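Local coordinates for protein putative Chlorite dismutase TA0507 (Thermoplasma acidophilum, PDB 3DTZ) that is of unknown function but belongs to the chlorite dismutase family, whose members generally bind heme and act as oxidoreductases, at residues D[90-93]-D[94-98]. Residues are numbered along the deposited sequence; the frame is centred on the assembly and turned at random.
Sequences LMIL and AKERV
E96 N donates to I92 O at 3.0 Å in one of four successive i+4 to i N-H...O=C backbone bonds, A94 to L90, K95 to M91, E96 to I92 and R97 to L93, which make 90-98 regular alpha-helix within helix 88-102. This helix packs on the antiparallel sheet of the chlorite dismutase fold: M91, A94 and V98 rest on strands 25-33 and 79-85, whereas I92, K95 and E96 face a second subunit. On the face turned to that subunit the E96 side chain crosses that of I92 at a slant, carboxylate OE2 lying 3.8 Å from I92 CG1. The ethyl arm gets there because CG1 stands anti to the backbone N of I92 (chi1 -179°). E96 CG turns back over the preceding turn, 3.4 Å from I92 O, and the extended chain beyond it brings OE1 within 4.2 Å of L93 CD2. The E96 charge is met by R71 of the second subunit, which forms a salt bridge with OE1. An alanine in place of E96 would probably leave that arginine without its carboxylate mate and open a gap beside I92 at the subunit interface. K95 bends at chi2 (-93°) and sends NZ to the carbonyl oxygens of S72 and S77 in the second subunit. R97 packs on I54 and F57 of helix 41-60, while its CB lies 3.3 Å from L93 O, the oxygen that its own N-H bonds.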
ATOM      1  N   LEU D  90      31.519   3.292  -5.259  1.00 16.60           N
ATOM      2  CA  LEU D  90      31.455   3.481  -3.817  1.00 15.94           C
ATOM      3  C   LEU D  90      30.022   3.584  -3.311  1.00 14.79           C
ATOM      4  O   LEU D  90      29.751   3.205  -2.186  1.00 14.84           O
ATOM      5  CB  LEU D  90      32.289   4.685  -3.379  1.00 15.75           C
ATOM      6  CG  LEU D  90      33.814   4.549  -3.600  1.00 16.55           C
ATOM      7  CD1 LEU D  90      34.481   5.737  -2.981  1.00 18.38           C
ATOM      8  CD2 LEU D  90      34.342   3.245  -2.985  1.00 20.16           C
HETATM    9  N   MSE D  91      29.109   4.103  -4.129  1.00 14.44           N
HETATM   10  CA  MSE D  91      27.716   4.258  -3.683  1.00 13.87           C
HETATM   11  C   MSE D  91      27.054   2.879  -3.522  1.00 14.90           C
HETATM   12  O   MSE D  91      26.337   2.633  -2.546  1.00 14.87           O
HETATM   13  CB  MSE D  91      26.908   5.169  -4.639  1.00 14.44           C
HETATM   14  CG  MSE D  91      27.402   6.648  -4.665  1.00 13.01           C
HETATM   15 SE   MSE D  91      27.391   7.475  -2.895  0.75 17.81          SE
HETATM   16  CE  MSE D  91      25.508   7.760  -2.649  1.00 17.05           C
ATOM     17  N   ILE D  92      27.286   1.986  -4.478  1.00 14.51           N
ATOM     18  CA  ILE D  92      26.670   0.642  -4.370  1.00 14.81           C
ATOM     19  C   ILE D  92      27.354  -0.168  -3.242  1.00 14.43           C
ATOM     20  O   ILE D  92      26.686  -0.868  -2.464  1.00 13.09           O
ATOM     21  CB  ILE D  92      26.629  -0.105  -5.733  1.00 15.14           C
ATOM     22  CG1 ILE D  92      25.960  -1.494  -5.564  1.00 15.47           C
ATOM     23  CG2 ILE D  92      28.001  -0.244  -6.369  1.00 14.89           C
ATOM     24  CD1 ILE D  92      24.541  -1.389  -5.099  1.00 15.98           C
ATOM     25  N   LEU D  93      28.672  -0.031  -3.121  1.00 13.39           N
ATOM     26  CA  LEU D  93      29.419  -0.691  -2.012  1.00 14.35           C
ATOM     27  C   LEU D  93      28.935  -0.256  -0.623  1.00 14.20           C
ATOM     28  O   LEU D  93      28.807  -1.084   0.311  1.00 14.60           O
ATOM     29  CB  LEU D  93      30.920  -0.422  -2.157  1.00 14.60           C
ATOM     30  CG  LEU D  93      31.590  -1.272  -3.234  1.00 15.58           C
ATOM     31  CD1 LEU D  93      32.970  -0.752  -3.504  1.00 16.06           C
ATOM     32  CD2 LEU D  93      31.628  -2.765  -2.812  1.00 16.16           C
ATOM     33  N   ALA D  94      28.650   1.034  -0.497  1.00 13.63           N
ATOM     34  CA  ALA D  94      28.152   1.601   0.765  1.00 13.68           C
ATOM     35  C   ALA D  94      26.770   1.042   1.068  1.00 12.99           C
ATOM     36  O   ALA D  94      26.518   0.596   2.176  1.00 12.55           O
ATOM     37  CB  ALA D  94      28.093   3.114   0.669  1.00 13.62           C
ATOM     38  N   LYS D  95      25.894   1.024   0.062  1.00 12.50           N
ATOM     39  CA  LYS D  95      24.529   0.490   0.281  1.00 12.84           C
ATOM     40  C   LYS D  95      24.607  -0.982   0.718  1.00 11.52           C
ATOM     41  O   LYS D  95      23.942  -1.405   1.661  1.00 11.49           O
ATOM     42  CB  LYS D  95      23.654   0.679  -0.966  1.00 12.25           C
ATOM     43  CG  LYS D  95      22.220   0.051  -0.843  1.00 11.89           C
ATOM     44  CD  LYS D  95      22.234  -1.387  -1.405  1.00 13.30           C
ATOM     45  CE  LYS D  95      20.825  -2.045  -1.338  1.00 11.51           C
ATOM     46  NZ  LYS D  95      20.857  -3.335  -2.080  1.00 10.68           N
ATOM     47  N   GLU D  96      25.456  -1.755   0.067  1.00 12.00           N
ATOM     48  CA  GLU D  96      25.563  -3.188   0.395  1.00 12.56           C
ATOM     49  C   GLU D  96      26.160  -3.424   1.778  1.00 12.92           C
ATOM     50  O   GLU D  96      25.748  -4.347   2.471  1.00 12.46           O
ATOM     51  CB  GLU D  96      26.394  -3.913  -0.636  1.00 12.84           C
ATOM     52  CG  GLU D  96      25.626  -4.049  -1.949  1.00 15.33           C
ATOM     53  CD  GLU D  96      26.500  -4.489  -3.094  1.00 17.34           C
ATOM     54  OE1 GLU D  96      27.756  -4.331  -3.044  1.00 18.35           O
ATOM     55  OE2 GLU D  96      25.896  -4.980  -4.062  1.00 17.91           O
ATOM     56  N   ARG D  97      27.105  -2.566   2.149  1.00 12.16           N
ATOM     57  CA  ARG D  97      27.739  -2.634   3.456  1.00 13.85           C
ATOM     58  C   ARG D  97      26.722  -2.381   4.580  1.00 13.78           C
ATOM     59  O   ARG D  97      26.670  -3.132   5.568  1.00 14.11           O
ATOM     60  CB  ARG D  97      28.854  -1.582   3.530  1.00 15.00           C
ATOM     61  CG  ARG D  97      29.539  -1.461   4.911  1.00 16.47           C
ATOM     62  CD  ARG D  97      30.388  -2.675   5.224  1.00 22.55           C
ATOM     63  NE  ARG D  97      31.136  -2.491   6.484  1.00 27.12           N
ATOM     64  CZ  ARG D  97      30.587  -2.623   7.690  1.00 29.04           C
ATOM     65  NH1 ARG D  97      29.309  -2.952   7.800  1.00 29.59           N
ATOM     66  NH2 ARG D  97      31.314  -2.451   8.783  1.00 31.15           N
ATOM     67  N   VAL D  98      25.985  -1.283   4.459  1.00 13.67           N
ATOM     68  CA  VAL D  98      24.946  -0.928   5.422  1.00 14.63           C
ATOM     69  C   VAL D  98      23.868  -2.050   5.447  1.00 14.03           C
ATOM     70  O   VAL D  98      23.501  -2.562   6.497  1.00 13.49           O
ATOM     71  CB  VAL D  98      24.339   0.450   5.132  1.00 15.87           C
ATOM     72  CG1 VAL D  98      23.136   0.706   6.080  1.00 17.48           C
ATOM     73  CG2 VAL D  98      25.428   1.547   5.309  1.00 14.56           C
TER